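Local coordinates for protein pre-crRNA processing endonuclease (Streptococcus pyogenes serotype M1, PDB 3VZH) that probably cleaves CRISPR precursor transcripts as a Cas5d endoribonuclease, yielding the CRISPR RNA used in bacterial defence against viruses and plasmids, at residues 3-6 and 7-10; 122-125 and 126-130; 152-155 and 156-160. All blocks are in the same frame, centred on the assembly; numbering follows the deposited sequence.

Contact 1 of 3, residues 3-6 and 7-10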
ATOM      1  N   MET A   3      16.009 -15.551   5.463  1.00 32.84           N
ATOM      2  CA  MET A   3      15.767 -14.207   6.078  1.00 36.10           C
ATOM      3  C   MET A   3      14.516 -14.209   6.974  1.00 31.16           C
ATOM      4  O   MET A   3      13.556 -14.967   6.738  1.00 31.28           O
ATOM      5  CB  MET A   3      15.733 -13.090   5.028  1.00 43.66           C
ATOM      6  CG  MET A   3      14.566 -13.091   4.039  1.00 49.61           C
ATOM      7  SD  MET A   3      14.089 -11.437   3.358  1.00 60.34           S
ATOM      8  CE  MET A   3      15.481 -10.989   2.300  1.00 54.79           C
ATOM      9  N   TYR A   4      14.570 -13.474   8.071  1.00 29.36           N
ATOM     10  CA  TYR A   4      13.409 -13.339   8.944  1.00 27.71           C
ATOM     11  C   TYR A   4      12.266 -12.630   8.139  1.00 26.17           C
ATOM     12  O   TYR A   4      12.521 -11.723   7.349  1.00 24.23           O
ATOM     13  CB  TYR A   4      13.749 -12.463  10.160  1.00 27.67           C
ATOM     14  CG  TYR A   4      12.536 -11.989  10.868  1.00 28.02           C
ATOM     15  CD1 TYR A   4      12.018 -10.703  10.639  1.00 30.24           C
ATOM     16  CD2 TYR A   4      11.791 -12.862  11.680  1.00 31.96           C
ATOM     17  CE1 TYR A   4      10.882 -10.258  11.307  1.00 29.45           C
ATOM     18  CE2 TYR A   4      10.619 -12.460  12.287  1.00 34.65           C
ATOM     19  CZ  TYR A   4      10.158 -11.172  12.089  1.00 30.02           C
ATOM     20  OH  TYR A   4       9.028 -10.724  12.738  1.00 31.65           O
ATOM     21  N   ARG A   5      11.043 -13.132   8.280  1.00 24.24           N
ATOM     22  CA  ARG A   5       9.893 -12.277   7.911  1.00 24.95           C
ATOM     23  C   ARG A   5       8.823 -12.482   8.938  1.00 25.12           C
ATOM     24  O   ARG A   5       8.611 -13.618   9.455  1.00 26.21           O
ATOM     25  CB  ARG A   5       9.394 -12.551   6.492  1.00 28.83           C
ATOM     26  CG  ARG A   5       9.045 -14.007   6.293  1.00 31.35           C
ATOM     27  CD  ARG A   5       7.946 -14.222   5.242  1.00 34.02           C
ATOM     28  NE  ARG A   5       6.673 -13.816   5.829  1.00 36.52           N
ATOM     29  CZ  ARG A   5       5.542 -13.576   5.167  1.00 34.84           C
ATOM     30  NH1 ARG A   5       5.489 -13.679   3.839  1.00 33.09           N
ATOM     31  NH2 ARG A   5       4.464 -13.183   5.859  1.00 28.97           N
ATOM     32  N   SER A   6       8.091 -11.408   9.200  1.00 25.54           N
ATOM     33  CA  SER A   6       6.953 -11.441  10.161  1.00 23.99           C
ATOM     34  C   SER A   6       5.807 -12.280   9.655  1.00 24.85           C
ATOM     35  O   SER A   6       5.743 -12.635   8.458  1.00 24.51           O
ATOM     36  CB  SER A   6       6.419 -10.029  10.489  1.00 22.58           C
ATOM     37  OG  SER A   6       5.628  -9.527   9.422  1.00 19.68           O
ATOM     38  N   ARG A   7       4.832 -12.527  10.556  1.00 24.08           N
ATOM     39  CA  ARG A   7       3.567 -12.958  10.046  1.00 25.86           C
ATOM     40  C   ARG A   7       2.953 -11.965   9.026  1.00 23.81           C
ATOM     41  O   ARG A   7       3.386 -10.788   8.960  1.00 23.05           O
ATOM     42  CB  ARG A   7       2.561 -13.198  11.182  1.00 27.47           C
ATOM     43  CG  ARG A   7       2.067 -11.932  11.837  1.00 30.13           C
ATOM     44  CD  ARG A   7       0.992 -12.386  12.808  1.00 33.77           C
ATOM     45  NE  ARG A   7       0.316 -11.388  13.607  1.00 35.76           N
ATOM     46  CZ  ARG A   7      -0.821 -10.732  13.254  1.00 35.59           C
ATOM     47  NH1 ARG A   7      -1.369 -10.833  12.024  1.00 33.01           N
ATOM     48  NH2 ARG A   7      -1.413  -9.929  14.149  1.00 31.96           N
ATOM     49  N   ASP A   8       1.971 -12.486   8.244  1.00 22.36           N
ATOM     50  CA  ASP A   8       1.094 -11.562   7.476  1.00 23.58           C
ATOM     51  C   ASP A   8       0.232 -10.734   8.405  1.00 21.58           C
ATOM     52  O   ASP A   8      -0.385 -11.294   9.361  1.00 22.71           O
ATOM     53  CB  ASP A   8       0.216 -12.341   6.486  1.00 26.91           C
ATOM     54  CG  ASP A   8       1.047 -12.997   5.383  1.00 28.18           C
ATOM     55  OD1 ASP A   8       1.991 -12.352   4.891  1.00 25.46           O
ATOM     56  OD2 ASP A   8       0.739 -14.170   5.054  1.00 28.66           O
ATOM     57  N   PHE A   9       0.110  -9.438   8.081  1.00 20.63           N
ATOM     58  CA  PHE A   9      -0.860  -8.562   8.731  1.00 21.30           C
ATOM     59  C   PHE A   9      -1.821  -8.120   7.662  1.00 21.19           C
ATOM     60  O   PHE A   9      -1.471  -8.095   6.459  1.00 19.61           O
ATOM     61  CB  PHE A   9      -0.134  -7.280   9.263  1.00 20.33           C
ATOM     62  CG  PHE A   9       0.788  -7.599  10.398  1.00 20.16           C
ATOM     63  CD1 PHE A   9       0.253  -7.677  11.685  1.00 23.19           C
ATOM     64  CD2 PHE A   9       2.174  -7.789  10.189  1.00 21.96           C
ATOM     65  CE1 PHE A   9       1.059  -7.981  12.756  1.00 24.82           C
ATOM     66  CE2 PHE A   9       3.002  -8.089  11.258  1.00 21.87           C
ATOM     67  CZ  PHE A   9       2.436  -8.198  12.535  1.00 23.33           C
ATOM     68  N   TYR A  10      -3.046  -7.792   8.124  1.00 21.15           N
ATOM     69  CA  TYR A  10      -4.157  -7.427   7.208  1.00 20.54           C
ATOM     70  C   TYR A  10      -4.854  -6.215   7.771  1.00 20.91           C
ATOM     71  O   TYR A  10      -5.138  -6.150   9.007  1.00 21.39           O
ATOM     72  CB  TYR A  10      -5.172  -8.612   7.247  1.00 21.29           C
ATOM     73  CG  TYR A  10      -4.544  -9.932   6.821  1.00 22.31           C
ATOM     74  CD1 TYR A  10      -4.540 -10.288   5.452  1.00 24.66           C
ATOM     75  CD2 TYR A  10      -3.964 -10.768   7.719  1.00 25.72           C
ATOM     76  CE1 TYR A  10      -3.988 -11.448   5.044  1.00 26.99           C
ATOM     77  CE2 TYR A  10      -3.405 -11.980   7.299  1.00 25.31           C
ATOM     78  CZ  TYR A  10      -3.398 -12.240   5.942  1.00 28.63           C
ATOM     79  OH  TYR A  10      -2.900 -13.422   5.420  1.00 32.36           O
TER
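R5 and D8 meet in a salt bridge three residues apart, at the approach to strand 9-15: R5 NH2 donates to D8 OD1 at 2.8 Å with an N-H...O angle of 164°. The carboxylate oxygen lies in the guanidinium plane, but on the carboxylate side the nitrogen comes from above, and the two planes stand 76° apart. The same guanidinium grips S6 O side-on, R5 NE at 3.0 Å and R5 NH2 at 2.9 Å, both near its plane; these bonds fix the rotation of the group, so NH2 serves carbonyl and carboxylate at once. A bend at chi3 (-74°) turns the arginine forward along the chain, over S6 and toward D8. S6 OG donates to R7 O at 2.6 Å and also sits at the edge of the F9 ring, 3.5 Å from CE2. R7 runs extended over the phenyl: F9 CE1 lies 3.3 Å from the plane of the R7 guanidinium, over its centre, and R7 NH1 bonds to D8 O. The outer end of R7 forms a salt bridge with E126. Backbone hydrogen bonds of S6 with F103 and of F9 with F101 tie this lead-in to strand 95-105, where F103 N is also hydrogen-bonded to S6 OG, and the F9 side chain touches F103 of that strand and M125 and E126 of helix 118-130.

Contact 2 of 3, residues 122-125 and 126-130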
ATOM      1  N   GLU A 122       6.128  -7.372  16.203  1.00 24.91           N
ATOM      2  CA  GLU A 122       4.800  -7.953  15.866  1.00 25.18           C
ATOM      3  C   GLU A 122       3.684  -7.499  16.807  1.00 26.12           C
ATOM      4  O   GLU A 122       2.591  -7.143  16.326  1.00 23.95           O
ATOM      5  CB  GLU A 122       4.812  -9.487  15.766  1.00 25.51           C
ATOM      6  CG  GLU A 122       5.594 -10.070  14.588  1.00 26.50           C
ATOM      7  CD  GLU A 122       5.193 -11.524  14.315  1.00 31.92           C
ATOM      8  OE1 GLU A 122       5.526 -12.077  13.262  1.00 30.64           O
ATOM      9  OE2 GLU A 122       4.514 -12.139  15.173  1.00 34.79           O
ATOM     10  N   ALA A 123       3.970  -7.392  18.109  1.00 24.74           N
ATOM     11  CA  ALA A 123       2.964  -6.923  19.080  1.00 25.12           C
ATOM     12  C   ALA A 123       2.548  -5.487  18.889  1.00 26.62           C
ATOM     13  O   ALA A 123       1.352  -5.140  18.883  1.00 25.39           O
ATOM     14  CB  ALA A 123       3.403  -7.201  20.546  1.00 26.29           C
ATOM     15  N   ILE A 124       3.560  -4.646  18.674  1.00 25.48           N
ATOM     16  CA  ILE A 124       3.312  -3.257  18.405  1.00 25.17           C
ATOM     17  C   ILE A 124       2.569  -3.051  17.116  1.00 24.93           C
ATOM     18  O   ILE A 124       1.665  -2.188  17.039  1.00 24.34           O
ATOM     19  CB  ILE A 124       4.634  -2.486  18.437  1.00 25.31           C
ATOM     20  CG1 ILE A 124       5.203  -2.629  19.856  1.00 27.77           C
ATOM     21  CG2 ILE A 124       4.409  -0.987  18.156  1.00 25.24           C
ATOM     22  CD1 ILE A 124       6.466  -1.830  20.056  1.00 27.61           C
ATOM     23  N   MET A 125       2.936  -3.826  16.076  1.00 24.59           N
ATOM     24  CA  MET A 125       2.233  -3.718  14.823  1.00 22.69           C
ATOM     25  C   MET A 125       0.734  -4.088  15.026  1.00 22.51           C
ATOM     26  O   MET A 125      -0.127  -3.368  14.574  1.00 22.49           O
ATOM     27  CB  MET A 125       2.892  -4.646  13.769  1.00 21.66           C
ATOM     28  CG  MET A 125       2.212  -4.514  12.378  1.00 22.07           C
ATOM     29  SD  MET A 125       2.340  -2.876  11.587  1.00 22.64           S
ATOM     30  CE  MET A 125       4.060  -2.821  10.978  1.00 23.44           C
ATOM     31  N   GLU A 126       0.454  -5.208  15.678  1.00 23.67           N
ATOM     32  CA  GLU A 126      -0.946  -5.514  15.946  1.00 25.23           C
ATOM     33  C   GLU A 126      -1.719  -4.421  16.716  1.00 25.07           C
ATOM     34  O   GLU A 126      -2.871  -4.076  16.336  1.00 27.59           O
ATOM     35  CB  GLU A 126      -1.080  -6.816  16.709  1.00 31.24           C
ATOM     36  CG  GLU A 126      -0.259  -7.910  16.166  1.00 37.22           C
ATOM     37  CD  GLU A 126      -0.379  -9.157  17.052  1.00 47.99           C
ATOM     38  OE1 GLU A 126      -0.306 -10.263  16.484  1.00 50.12           O
ATOM     39  OE2 GLU A 126      -0.534  -9.032  18.299  1.00 49.49           O
ATOM     40  N   ARG A 127      -1.150  -3.897  17.792  1.00 25.83           N
ATOM     41  CA  ARG A 127      -1.740  -2.779  18.572  1.00 30.22           C
ATOM     42  C   ARG A 127      -1.909  -1.513  17.754  1.00 26.92           C
ATOM     43  O   ARG A 127      -2.949  -0.861  17.861  1.00 24.91           O
ATOM     44  CB  ARG A 127      -0.885  -2.464  19.837  1.00 31.38           C
ATOM     45  CG  ARG A 127      -0.891  -3.673  20.775  1.00 40.24           C
ATOM     46  CD  ARG A 127      -0.438  -3.340  22.191  1.00 49.81           C
ATOM     47  NE  ARG A 127       0.887  -3.883  22.479  1.00 60.13           N
ATOM     48  CZ  ARG A 127       2.017  -3.167  22.527  1.00 61.90           C
ATOM     49  NH1 ARG A 127       3.172  -3.775  22.814  1.00 61.40           N
ATOM     50  NH2 ARG A 127       2.002  -1.848  22.305  1.00 63.96           N
ATOM     51  N   SER A 128      -0.920  -1.221  16.905  1.00 26.08           N
ATOM     52  CA  SER A 128      -0.981  -0.022  16.021  1.00 25.77           C
ATOM     53  C   SER A 128      -2.106  -0.134  15.014  1.00 26.22           C
ATOM     54  O   SER A 128      -2.882   0.827  14.833  1.00 25.51           O
ATOM     55  CB  SER A 128       0.366   0.182  15.334  1.00 27.04           C
ATOM     56  OG  SER A 128       1.362   0.342  16.332  1.00 27.23           O
ATOM     57  N   ILE A 129      -2.290  -1.327  14.430  1.00 24.73           N
ATOM     58  CA  ILE A 129      -3.378  -1.548  13.515  1.00 25.21           C
ATOM     59  C   ILE A 129      -4.727  -1.343  14.221  1.00 26.91           C
ATOM     60  O   ILE A 129      -5.625  -0.616  13.703  1.00 25.23           O
ATOM     61  CB  ILE A 129      -3.325  -2.967  12.890  1.00 24.36           C
ATOM     62  CG1 ILE A 129      -2.198  -3.041  11.808  1.00 24.53           C
ATOM     63  CG2 ILE A 129      -4.707  -3.322  12.346  1.00 27.78           C
ATOM     64  CD1 ILE A 129      -1.696  -4.408  11.412  1.00 25.67           C
ATOM     65  N   ARG A 130      -4.849  -1.962  15.379  1.00 28.67           N
ATOM     66  CA  ARG A 130      -6.096  -1.926  16.118  1.00 30.31           C
ATOM     67  C   ARG A 130      -6.546  -0.510  16.475  1.00 32.04           C
ATOM     68  O   ARG A 130      -7.771  -0.236  16.522  1.00 33.68           O
ATOM     69  CB  ARG A 130      -6.013  -2.811  17.377  1.00 30.19           C
ATOM     70  CG  ARG A 130      -7.393  -2.988  18.040  1.00 32.67           C
ATOM     71  CD  ARG A 130      -7.505  -4.327  18.768  1.00 35.09           C
ATOM     72  NE  ARG A 130      -7.293  -5.515  17.900  1.00 35.64           N
ATOM     73  CZ  ARG A 130      -7.122  -6.732  18.406  1.00 36.43           C
ATOM     74  NH1 ARG A 130      -7.132  -6.889  19.744  1.00 36.36           N
ATOM     75  NH2 ARG A 130      -6.968  -7.800  17.644  1.00 42.19           N
TER
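I124 and R127 cross at an angle on helix 118-130, the R127 guanidinium turned so that one face looks onto the helix backbone. I124 CA lies 4.2 Å from that plane, over its centre, and the nearest side-chain approach is I124 CG1 to R127 NH1 at 3.8 Å. The bend at chi3 (-108°) brings the arginine's end back over the preceding turn. On another side of the helix, M125 and I129, four residues apart, also cross, M125 CG meeting I129 CD1 at 4.0 Å. Both are buried and lean on F9 and F101, so this apolar pair belongs to the face that covers the sheet. S128, between R127 and I129 in sequence, points its side chain back at the previous turn: with OG beside its own backbone N (chi1 -59°), it donates to I124 O at 2.6 Å. S128 N reaches the same oxygen at 2.8 Å, and the two donors arrive from opposite faces of the carbonyl plane, the hydroxyl well above it. E126 CG comes within 3.0 Å of E122 O, a close approach, and the two carboxylates, E122 OE2 and E126 OE1, stand 5.3 Å apart. The chemistry thus implies a buried serine hydroxyl satisfied within the helix, and two like charges whose repulsion the R7 guanidinium would probably ease by pairing with E126, while E122 takes the R7 backbone N-H.

Contact 3 of 3, residues 152-155 and 156-160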
ATOM      1  N   SER A 152      -8.928  -9.646  10.259  1.00 22.69           N
ATOM      2  CA  SER A 152      -8.145 -10.876  10.469  1.00 25.51           C
ATOM      3  C   SER A 152      -7.913 -11.476   9.055  1.00 25.34           C
ATOM      4  O   SER A 152      -8.491 -11.032   8.055  1.00 22.78           O
ATOM      5  CB  SER A 152      -8.975 -11.860  11.303  1.00 27.15           C
ATOM      6  OG  SER A 152     -10.082 -12.289  10.563  1.00 32.35           O
ATOM      7  N   GLN A 153      -7.088 -12.536   9.017  1.00 24.50           N
ATOM      8  CA  GLN A 153      -6.774 -13.231   7.783  1.00 24.33           C
ATOM      9  C   GLN A 153      -8.029 -13.723   7.204  1.00 27.09           C
ATOM     10  O   GLN A 153      -8.250 -13.580   6.003  1.00 26.70           O
ATOM     11  CB  GLN A 153      -5.825 -14.393   8.076  1.00 26.37           C
ATOM     12  CG  GLN A 153      -5.414 -15.060   6.733  1.00 31.35           C
ATOM     13  CD  GLN A 153      -4.571 -16.304   6.924  1.00 37.66           C
ATOM     14  OE1 GLN A 153      -4.043 -16.541   7.988  1.00 40.96           O
ATOM     15  NE2 GLN A 153      -4.456 -17.111   5.872  1.00 40.19           N
ATOM     16  N   GLU A 154      -8.887 -14.278   8.076  1.00 24.92           N
ATOM     17  CA  GLU A 154     -10.174 -14.781   7.597  1.00 28.14           C
ATOM     18  C   GLU A 154     -11.018 -13.734   6.870  1.00 25.62           C
ATOM     19  O   GLU A 154     -11.571 -13.985   5.792  1.00 25.89           O
ATOM     20  CB  GLU A 154     -11.045 -15.465   8.683  1.00 29.51           C
ATOM     21  CG  GLU A 154     -12.221 -16.187   8.088  1.00 36.92           C
ATOM     22  CD  GLU A 154     -12.942 -17.113   9.050  1.00 42.13           C
ATOM     23  OE1 GLU A 154     -12.422 -17.372  10.161  1.00 44.36           O
ATOM     24  OE2 GLU A 154     -14.039 -17.595   8.679  1.00 42.04           O
ATOM     25  N   GLU A 155     -11.120 -12.556   7.450  1.00 25.95           N
ATOM     26  CA  GLU A 155     -11.901 -11.505   6.815  1.00 25.07           C
ATOM     27  C   GLU A 155     -11.286 -11.082   5.481  1.00 27.85           C
ATOM     28  O   GLU A 155     -12.047 -10.797   4.487  1.00 28.21           O
ATOM     29  CB  GLU A 155     -12.103 -10.304   7.741  1.00 27.42           C
ATOM     30  CG  GLU A 155     -12.917  -9.170   7.090  1.00 28.25           C
ATOM     31  CD  GLU A 155     -13.521  -8.152   8.072  1.00 32.74           C
ATOM     32  OE1 GLU A 155     -14.076  -7.092   7.632  1.00 31.84           O
ATOM     33  OE2 GLU A 155     -13.412  -8.369   9.295  1.00 33.51           O
ATOM     34  N   TYR A 156      -9.960 -10.889   5.481  1.00 24.63           N
ATOM     35  CA  TYR A 156      -9.230 -10.652   4.243  1.00 25.49           C
ATOM     36  C   TYR A 156      -9.585 -11.602   3.064  1.00 26.87           C
ATOM     37  O   TYR A 156      -9.979 -11.174   1.966  1.00 25.87           O
ATOM     38  CB  TYR A 156      -7.719 -10.679   4.486  1.00 24.95           C
ATOM     39  CG  TYR A 156      -6.947 -10.269   3.212  1.00 24.86           C
ATOM     40  CD1 TYR A 156      -6.726  -8.939   2.890  1.00 23.54           C
ATOM     41  CD2 TYR A 156      -6.422 -11.273   2.370  1.00 24.69           C
ATOM     42  CE1 TYR A 156      -6.021  -8.582   1.738  1.00 24.29           C
ATOM     43  CE2 TYR A 156      -5.756 -10.965   1.185  1.00 23.86           C
ATOM     44  CZ  TYR A 156      -5.499  -9.612   0.902  1.00 24.09           C
ATOM     45  OH  TYR A 156      -4.828  -9.347  -0.252  1.00 25.13           O
ATOM     46  N   GLU A 157      -9.485 -12.900   3.337  1.00 26.77           N
ATOM     47  CA  GLU A 157      -9.680 -13.922   2.342  1.00 32.25           C
ATOM     48  C   GLU A 157     -11.154 -14.051   1.951  1.00 33.00           C
ATOM     49  O   GLU A 157     -11.454 -14.352   0.800  1.00 36.11           O
ATOM     50  CB  GLU A 157      -9.132 -15.289   2.880  1.00 31.72           C
ATOM     51  CG  GLU A 157      -7.607 -15.184   2.975  1.00 35.81           C
ATOM     52  CD  GLU A 157      -6.918 -16.447   3.437  1.00 45.57           C
ATOM     53  OE1 GLU A 157      -7.642 -17.415   3.800  1.00 41.08           O
ATOM     54  OE2 GLU A 157      -5.662 -16.453   3.430  1.00 45.18           O
ATOM     55  N   THR A 158     -12.080 -13.810   2.869  1.00 28.71           N
ATOM     56  CA  THR A 158     -13.450 -14.065   2.519  1.00 31.16           C
ATOM     57  C   THR A 158     -14.242 -12.848   2.080  1.00 31.62           C
ATOM     58  O   THR A 158     -15.358 -12.996   1.595  1.00 33.01           O
ATOM     59  CB  THR A 158     -14.163 -14.854   3.623  1.00 32.37           C
ATOM     60  OG1 THR A 158     -14.294 -14.003   4.761  1.00 31.87           O
ATOM     61  CG2 THR A 158     -13.325 -16.022   3.961  1.00 36.30           C
ATOM     62  N   THR A 159     -13.655 -11.637   2.141  1.00 28.31           N
ATOM     63  CA  THR A 159     -14.475 -10.479   1.801  1.00 28.75           C
ATOM     64  C   THR A 159     -14.579 -10.413   0.285  1.00 31.20           C
ATOM     65  O   THR A 159     -13.534 -10.484  -0.383  1.00 29.78           O
ATOM     66  CB  THR A 159     -13.824  -9.166   2.285  1.00 24.73           C
ATOM     67  OG1 THR A 159     -13.847  -9.130   3.736  1.00 28.75           O
ATOM     68  CG2 THR A 159     -14.590  -7.936   1.809  1.00 28.93           C
ATOM     69  N   VAL A 160     -15.807 -10.237  -0.240  1.00 29.66           N
ATOM     70  CA  VAL A 160     -16.003 -10.299  -1.694  1.00 31.12           C
ATOM     71  C   VAL A 160     -15.749  -8.910  -2.310  1.00 28.68           C
ATOM     72  O   VAL A 160     -16.298  -7.876  -1.827  1.00 29.77           O
ATOM     73  CB  VAL A 160     -17.436 -10.767  -2.042  1.00 34.87           C
ATOM     74  CG1 VAL A 160     -17.586 -10.874  -3.551  1.00 35.40           C
ATOM     75  CG2 VAL A 160     -17.723 -12.136  -1.435  1.00 37.06           C
TER
HETATM   76  O   HOH W   1     -13.309  -6.475   5.279  1.00 40.03           O
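The short helix 153-158 has hydroxyls bonded to its backbone at both ends, and Q153 and E157 link its successive turns on the outside. Q153 NE2 donates to E157 OE2 at 2.8 Å in a nearly straight bond, 178° at the hydrogen. The oxygen lies in the plane of the amide, yet the nitrogen approaches it from above the carboxylate, the two flat groups being 84° apart. Q153 is extended, its CG anti to the backbone N (chi1 -176°), whereas E157 CG lies beside its own N; the two side chains cross at an angle and meet at NE2 and OE2. At the start, S152 occupies the N-cap position and S152 OG accepts from E155 N at 3.3 Å, while S152 O takes the Y156 N-H of the first turn. At the far end, two threonines turn back to carbonyls of the turn before, four residues earlier. T158 OG1 donates a hydrogen bond to E154 O at 2.9 Å from above the carbonyl plane, on the face opposite to T158 N. T159, the first residue to leave helical geometry, makes only a weak bond from its backbone N to E155 O, but T159 OG1 donates to that oxygen at 2.6 Å. A water donates to both E155 OE1 and T159 OG1, closing a bridge beside the helix end. The buried ring of Y156 packs on L98 and K100 of strand 95-105, its hydroxyl bonded to E61 and its ring in a cation-pi contact with K63.

Overall arrangement
Contact 1 touches both of the others, whereas contacts 2 and 3 stay about 8 Å apart at their nearest atoms. Its centre lies about 13 Å from that of contact 2 and about 17 Å from that of contact 3. Toward helix 118-130 the join is mainly polar: R7 NH2 meets E126 OE1 at 2.6 Å in a salt bridge, and R7 N lies 2.8 Å from E122 OE1, a probable hydrogen bond; F9 CE1 adds packing on E126 CG at 3.7 Å. Toward helix 153-158 it is packing, with Y10 CD1 3.3 Å from Y156 CG. Residues 3-10, the lead-in and first residues of strand 9-15, thus connect two helices that do not meet each other at these segments.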